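Uncharacterized protein (Bacteroides ovatus, PDB 4IRT) is of unknown function but belongs to a BNR repeat-containing, beta-propeller family and is a putative neuraminidase. Local coordinates at residues A[182-193]-A[253-264]. Sequence-based numbering, arbitrary orientation.
Sequences QLYVDEKGTIHL and QTSMSADAGGNP
Tyr-184 lays its ring against the backbone of strand 255-258: Ser-257 CA sits 3.8 Å from the ring centroid, nearly on the normal, and Ser-257 OG lies over the same face nearer the phenol end. With CG anti to the backbone N (chi1 -172°), the ring leaves its own sheet and reaches across; Lys-375 adds a cation-pi contact. At the phenol end, water 4 is hydrogen-bonded to Tyr-184 OH, Glu-187 OE2 and Ala-258 O. A phenylalanine here would probably leave that water without its hydroxyl partner. Selenomethionine Met-256 fills the next position: SE comes within 3.5 Å of Gln-182 O, and a bend at chi3 turns CE onto His-192 CB. Ala-258 CB then packs over a face of the His-192 imidazole, 4.2 Å from its centroid. That ring is held in rotation from both nitrogens: NE2 gives a straight bond to Asp-186 OD2 (2.8 Å, 167°), and ND1 is bonded to Tyr-211 OH. Asp-186 OD1 takes the amides of Lys-188 and Thr-190 from opposite faces of the carboxylate, fixing the hairpin turn.

At the other end Gln-182 OE1 accepts from Thr-254 N at 2.9 Å, and water 1 links OE1 to Gln-253 N.

The turn end is looser. Lys-188, exposed, drapes over the 259-262 turn and its NZ bonds to Gly-261 O from well above the carbonyl plane, while Glu-187, salt-bridged to Arg-378, merely brushes Ala-260 CB with OE1.

Strands 182-185 and 255-258 run 24° from parallel and are outermost in successive four-stranded antiparallel sheets; side chains and waters join them, as between the inner strands of neighbouring blades in a beta-propeller.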
ATOM      1  N   GLN A 182      -4.380   0.477  -6.365  1.00 10.04           N
ATOM      2  CA  GLN A 182      -3.041   0.210  -5.827  1.00 10.24           C
ATOM      3  C   GLN A 182      -2.050   0.094  -6.976  1.00 10.27           C
ATOM      4  O   GLN A 182      -2.437  -0.210  -8.117  1.00  9.73           O
ATOM      5  CB  GLN A 182      -3.018  -1.073  -4.948  1.00 10.41           C
ATOM      6  CG  GLN A 182      -3.611  -2.329  -5.615  1.00 10.69           C
ATOM      7  CD  GLN A 182      -5.108  -2.476  -5.451  1.00 11.90           C
ATOM      8  OE1 GLN A 182      -5.705  -1.989  -4.480  1.00 13.43           O
ATOM      9  NE2 GLN A 182      -5.744  -3.150  -6.423  1.00 11.92           N
ATOM     10  N   LEU A 183      -0.793   0.412  -6.696  1.00  9.71           N
ATOM     11  CA  LEU A 183       0.251   0.460  -7.706  1.00 10.45           C
ATOM     12  C   LEU A 183       1.501  -0.201  -7.197  1.00 11.26           C
ATOM     13  O   LEU A 183       1.634  -0.466  -6.001  1.00  9.22           O
ATOM     14  CB  LEU A 183       0.608   1.901  -8.109  1.00 10.62           C
ATOM     15  CG  LEU A 183      -0.535   2.741  -8.643  1.00  9.85           C
ATOM     16  CD1 LEU A 183      -1.233   3.489  -7.531  1.00  9.52           C
ATOM     17  CD2 LEU A 183      -0.114   3.759  -9.666  1.00 11.21           C
ATOM     18  N   TYR A 184       2.410  -0.422  -8.125  1.00 11.75           N
ATOM     19  CA  TYR A 184       3.730  -0.942  -7.832  1.00 10.73           C
ATOM     20  C   TYR A 184       4.647  -0.601  -8.990  1.00 12.89           C
ATOM     21  O   TYR A 184       4.239  -0.691 -10.153  1.00 13.26           O
ATOM     22  CB  TYR A 184       3.670  -2.445  -7.659  1.00 10.85           C
ATOM     23  CG  TYR A 184       4.934  -3.106  -7.161  1.00 11.31           C
ATOM     24  CD1 TYR A 184       5.226  -3.113  -5.800  1.00 11.36           C
ATOM     25  CD2 TYR A 184       5.795  -3.795  -8.028  1.00 10.78           C
ATOM     26  CE1 TYR A 184       6.368  -3.737  -5.306  1.00 11.60           C
ATOM     27  CE2 TYR A 184       6.942  -4.432  -7.542  1.00 12.39           C
ATOM     28  CZ  TYR A 184       7.206  -4.409  -6.154  1.00 11.08           C
ATOM     29  OH  TYR A 184       8.314  -5.028  -5.623  1.00 12.66           O
ATOM     30  N   VAL A 185       5.885  -0.208  -8.691  1.00 10.94           N
ATOM     31  CA  VAL A 185       6.850   0.041  -9.759  1.00 11.90           C
ATOM     32  C   VAL A 185       7.822  -1.114  -9.733  1.00 12.03           C
ATOM     33  O   VAL A 185       8.477  -1.355  -8.703  1.00 12.16           O
ATOM     34  CB  VAL A 185       7.572   1.380  -9.568  1.00 12.24           C
ATOM     35  CG1 VAL A 185       8.619   1.578 -10.658  1.00 14.63           C
ATOM     36  CG2 VAL A 185       6.550   2.509  -9.575  1.00 12.49           C
ATOM     37  N   ASP A 186       7.881  -1.862 -10.830  1.00 12.49           N
ATOM     38  CA  ASP A 186       8.648  -3.099 -10.826  1.00 12.38           C
ATOM     39  C   ASP A 186      10.141  -2.846 -10.983  1.00 13.53           C
ATOM     40  O   ASP A 186      10.598  -1.703 -11.053  1.00 12.86           O
ATOM     41  CB  ASP A 186       8.097  -4.139 -11.816  1.00 12.74           C
ATOM     42  CG  ASP A 186       8.294  -3.766 -13.277  1.00 13.00           C
ATOM     43  OD1 ASP A 186       9.169  -2.930 -13.600  1.00 15.59           O
ATOM     44  OD2 ASP A 186       7.582  -4.348 -14.130  1.00 13.58           O
ATOM     45  N   GLU A 187      10.907  -3.921 -10.983  1.00 14.03           N
ATOM     46  CA  GLU A 187      12.367  -3.796 -11.020  1.00 15.81           C
ATOM     47  C   GLU A 187      12.905  -3.308 -12.367  1.00 16.67           C
ATOM     48  O   GLU A 187      14.097  -3.020 -12.490  1.00 20.96           O
ATOM     49  CB  GLU A 187      13.018  -5.099 -10.547  1.00 15.26           C
ATOM     50  CG  GLU A 187      12.740  -5.286  -9.073  1.00 14.74           C
ATOM     51  CD  GLU A 187      12.848  -6.717  -8.560  1.00 15.96           C
ATOM     52  OE1 GLU A 187      13.589  -7.508  -9.154  1.00 15.15           O
ATOM     53  OE2 GLU A 187      12.206  -7.039  -7.522  1.00 17.80           O
ATOM     54  N   LYS A 188      12.029  -3.235 -13.367  1.00 16.02           N
ATOM     55  CA  LYS A 188      12.376  -2.670 -14.683  1.00 17.38           C
ATOM     56  C   LYS A 188      11.891  -1.227 -14.855  1.00 16.78           C
ATOM     57  O   LYS A 188      12.096  -0.591 -15.922  1.00 17.16           O
ATOM     58  CB  LYS A 188      11.790  -3.535 -15.781  1.00 20.41           C
ATOM     59  CG  LYS A 188      12.399  -4.920 -15.810  1.00 25.52           C
ATOM     60  CD  LYS A 188      12.161  -5.611 -17.122  1.00 34.56           C
ATOM     61  CE  LYS A 188      11.082  -6.662 -17.020  1.00 43.65           C
ATOM     62  NZ  LYS A 188      11.133  -7.525 -18.238  1.00 50.37           N
ATOM     63  N   GLY A 189      11.246  -0.703 -13.823  1.00 14.85           N
ATOM     64  CA  GLY A 189      10.784   0.677 -13.815  1.00 14.06           C
ATOM     65  C   GLY A 189       9.390   0.842 -14.405  1.00 13.47           C
ATOM     66  O   GLY A 189       8.935   1.959 -14.586  1.00 12.84           O
ATOM     67  N   THR A 190       8.711  -0.266 -14.692  1.00 13.10           N
ATOM     68  CA  THR A 190       7.324  -0.211 -15.166  1.00 12.76           C
ATOM     69  C   THR A 190       6.369   0.104 -14.000  1.00 12.16           C
ATOM     70  O   THR A 190       6.449  -0.498 -12.909  1.00 10.12           O
ATOM     71  CB  THR A 190       6.932  -1.540 -15.843  1.00 14.23           C
ATOM     72  OG1 THR A 190       7.808  -1.768 -16.953  1.00 14.13           O
ATOM     73  CG2 THR A 190       5.484  -1.548 -16.324  1.00 17.12           C
ATOM     74  N   ILE A 191       5.429   1.000 -14.246  1.00 12.05           N
ATOM     75  CA  ILE A 191       4.414   1.332 -13.248  1.00 11.75           C
ATOM     76  C   ILE A 191       3.211   0.448 -13.504  1.00 12.10           C
ATOM     77  O   ILE A 191       2.614   0.509 -14.595  1.00 11.43           O
ATOM     78  CB  ILE A 191       3.956   2.802 -13.350  1.00 14.05           C
ATOM     79  CG1 ILE A 191       5.142   3.769 -13.242  1.00 13.89           C
ATOM     80  CG2 ILE A 191       2.891   3.090 -12.304  1.00 12.64           C
ATOM     81  CD1 ILE A 191       4.797   5.186 -13.651  1.00 14.05           C
ATOM     82  N   HIS A 192       2.838  -0.339 -12.492  1.00 11.09           N
ATOM     83  CA  HIS A 192       1.654  -1.162 -12.548  1.00 10.72           C
ATOM     84  C   HIS A 192       0.535  -0.503 -11.776  1.00  9.46           C
ATOM     85  O   HIS A 192       0.773   0.100 -10.742  1.00  9.96           O
ATOM     86  CB  HIS A 192       1.937  -2.554 -11.950  1.00 10.44           C
ATOM     87  CG  HIS A 192       3.016  -3.302 -12.664  1.00 11.02           C
ATOM     88  ND1 HIS A 192       2.744  -4.210 -13.654  1.00 11.83           N
ATOM     89  CD2 HIS A 192       4.368  -3.247 -12.565  1.00 11.22           C
ATOM     90  CE1 HIS A 192       3.875  -4.691 -14.141  1.00 12.29           C
ATOM     91  NE2 HIS A 192       4.878  -4.135 -13.483  1.00 12.34           N
ATOM     92  N   LEU A 193      -0.689  -0.666 -12.260  1.00 10.21           N
ATOM     93  CA  LEU A 193      -1.878  -0.093 -11.624  1.00  9.88           C
ATOM     94  C   LEU A 193      -3.039  -1.062 -11.704  1.00 10.64           C
ATOM     95  O   LEU A 193      -3.366  -1.551 -12.784  1.00 10.22           O
ATOM     96  CB  LEU A 193      -2.259   1.193 -12.377  1.00 10.72           C
ATOM     97  CG  LEU A 193      -3.611   1.847 -12.093  1.00 10.18           C
ATOM     98  CD1 LEU A 193      -3.691   2.393 -10.692  1.00 10.54           C
ATOM     99  CD2 LEU A 193      -3.832   2.965 -13.099  1.00 10.70           C
ATOM    100  N   GLN A 253      -8.966  -1.204  -1.919  1.00 10.97           N
ATOM    101  CA  GLN A 253      -7.713  -0.585  -1.504  1.00 11.70           C
ATOM    102  C   GLN A 253      -6.822  -1.642  -0.851  1.00 12.15           C
ATOM    103  O   GLN A 253      -6.734  -1.705   0.371  1.00 11.29           O
ATOM    104  CB  GLN A 253      -7.990   0.590  -0.566  1.00 13.98           C
ATOM    105  CG  GLN A 253      -6.785   1.423  -0.235  1.00 18.25           C
ATOM    106  CD  GLN A 253      -7.168   2.700   0.462  1.00 25.36           C
ATOM    107  OE1 GLN A 253      -8.037   2.704   1.324  1.00 27.14           O
ATOM    108  NE2 GLN A 253      -6.496   3.775   0.123  1.00 32.76           N
ATOM    109  N   THR A 254      -6.207  -2.491  -1.670  1.00 10.15           N
ATOM    110  CA  THR A 254      -5.348  -3.553  -1.156  1.00 10.69           C
ATOM    111  C   THR A 254      -3.916  -3.249  -1.604  1.00 11.37           C
ATOM    112  O   THR A 254      -3.398  -2.164  -1.303  1.00 12.36           O
ATOM    113  CB  THR A 254      -5.836  -4.966  -1.543  1.00 11.06           C
ATOM    114  OG1 THR A 254      -5.881  -5.097  -2.974  1.00 11.53           O
ATOM    115  CG2 THR A 254      -7.229  -5.231  -0.950  1.00 11.20           C
ATOM    116  N   SER A 255      -3.270  -4.169  -2.314  1.00 11.22           N
ATOM    117  CA  SER A 255      -1.887  -3.977  -2.702  1.00 10.16           C
ATOM    118  C   SER A 255      -1.571  -4.874  -3.882  1.00  9.69           C
ATOM    119  O   SER A 255      -2.344  -5.793  -4.236  1.00 10.22           O
ATOM    120  CB  SER A 255      -0.929  -4.269  -1.521  1.00 11.26           C
ATOM    121  OG  SER A 255      -0.816  -5.688  -1.294  1.00 10.28           O
HETATM  122  N   MSE A 256      -0.474  -4.564  -4.548  1.00  9.18           N
HETATM  123  CA  MSE A 256      -0.003  -5.367  -5.682  1.00  8.96           C
HETATM  124  C   MSE A 256       1.508  -5.370  -5.778  1.00  9.97           C
HETATM  125  O   MSE A 256       2.217  -4.567  -5.152  1.00 10.39           O
HETATM  126  CB  MSE A 256      -0.664  -4.873  -6.983  1.00  8.32           C
HETATM  127  CG  MSE A 256      -0.125  -3.553  -7.436  1.00  8.31           C
HETATM  128 SE   MSE A 256      -0.869  -3.108  -9.209  0.75  8.75          SE
HETATM  129  CE  MSE A 256      -0.533  -4.720 -10.208  1.00 10.42           C
ATOM    130  N   SER A 257       2.011  -6.315  -6.549  1.00 10.41           N
ATOM    131  CA  SER A 257       3.434  -6.444  -6.757  1.00 10.72           C
ATOM    132  C   SER A 257       3.684  -6.937  -8.187  1.00 11.13           C
ATOM    133  O   SER A 257       2.766  -7.055  -8.998  1.00 10.86           O
ATOM    134  CB  SER A 257       4.045  -7.406  -5.735  1.00 10.52           C
ATOM    135  OG  SER A 257       5.441  -7.196  -5.549  1.00 11.05           O
ATOM    136  N   ALA A 258       4.949  -7.205  -8.470  1.00 10.66           N
ATOM    137  CA  ALA A 258       5.367  -7.755  -9.728  1.00 11.90           C
ATOM    138  C   ALA A 258       6.636  -8.572  -9.512  1.00 13.59           C
ATOM    139  O   ALA A 258       7.393  -8.346  -8.559  1.00 13.39           O
ATOM    140  CB  ALA A 258       5.633  -6.649 -10.720  1.00 12.58           C
ATOM    141  N   ASP A 259       6.861  -9.548 -10.392  1.00 14.25           N
ATOM    142  CA  ASP A 259       8.119 -10.248 -10.372  1.00 14.33           C
ATOM    143  C   ASP A 259       9.158  -9.465 -11.186  1.00 15.20           C
ATOM    144  O   ASP A 259       8.869  -8.416 -11.787  1.00 14.80           O
ATOM    145  CB  ASP A 259       7.950 -11.721 -10.829  1.00 14.70           C
ATOM    146  CG  ASP A 259       7.438 -11.851 -12.261  1.00 15.93           C
ATOM    147  OD1 ASP A 259       7.648 -10.906 -13.061  1.00 14.84           O
ATOM    148  OD2 ASP A 259       6.831 -12.913 -12.572  1.00 18.43           O
ATOM    149  N   ALA A 260      10.388  -9.978 -11.181  1.00 17.45           N
ATOM    150  CA  ALA A 260      11.511  -9.336 -11.870  1.00 18.64           C
ATOM    151  C   ALA A 260      11.253  -9.179 -13.374  1.00 19.15           C
ATOM    152  O   ALA A 260      11.712  -8.207 -13.984  1.00 19.83           O
ATOM    153  CB  ALA A 260      12.786 -10.143 -11.659  1.00 18.84           C
ATOM    154  N   GLY A 261      10.542 -10.145 -13.947  1.00 17.55           N
ATOM    155  CA  GLY A 261      10.153 -10.142 -15.360  1.00 17.61           C
ATOM    156  C   GLY A 261       9.052  -9.157 -15.709  1.00 16.35           C
ATOM    157  O   GLY A 261       8.763  -8.944 -16.871  1.00 15.99           O
ATOM    158  N   GLY A 262       8.407  -8.564 -14.709  1.00 14.41           N
ATOM    159  CA  GLY A 262       7.384  -7.559 -14.953  1.00 13.88           C
ATOM    160  C   GLY A 262       5.949  -8.079 -15.019  1.00 13.75           C
ATOM    161  O   GLY A 262       5.062  -7.344 -15.443  1.00 15.25           O
ATOM    162  N   ASN A 263       5.721  -9.325 -14.621  1.00 13.78           N
ATOM    163  CA  ASN A 263       4.362  -9.878 -14.484  1.00 14.63           C
ATOM    164  C   ASN A 263       3.687  -9.394 -13.174  1.00 13.93           C
ATOM    165  O   ASN A 263       4.317  -9.442 -12.114  1.00 14.08           O
ATOM    166  CB  ASN A 263       4.394 -11.397 -14.504  1.00 15.47           C
ATOM    167  CG  ASN A 263       4.803 -11.939 -15.863  1.00 21.62           C
ATOM    168  OD1 ASN A 263       4.416 -11.411 -16.913  1.00 24.75           O
ATOM    169  ND2 ASN A 263       5.621 -12.937 -15.840  1.00 23.28           N
ATOM    170  N   PRO A 264       2.421  -8.915 -13.260  1.00 12.76           N
ATOM    171  CA  PRO A 264       1.732  -8.317 -12.100  1.00 12.23           C
ATOM    172  C   PRO A 264       1.012  -9.347 -11.263  1.00 12.40           C
ATOM    173  O   PRO A 264       0.450 -10.303 -11.812  1.00 12.30           O
ATOM    174  CB  PRO A 264       0.689  -7.385 -12.728  1.00 11.16           C
ATOM    175  CG  PRO A 264       0.358  -8.089 -14.050  1.00 12.01           C
ATOM    176  CD  PRO A 264       1.697  -8.638 -14.514  1.00 12.82           C
TER
HETATM  177  O   HOH W   1      -8.466  -1.628  -4.732  1.00 12.13           O
HETATM  178  O   HOH W   2      -7.986  -4.456  -4.636  1.00 13.98           O
HETATM  179  O   HOH W   3       0.711  -1.912  -3.822  1.00 11.89           O
HETATM  180  O   HOH W   4       9.555  -6.681  -7.121  1.00 17.94           O
HETATM  181  O   HOH W   5       9.693  -6.304 -10.058  1.00 13.71           O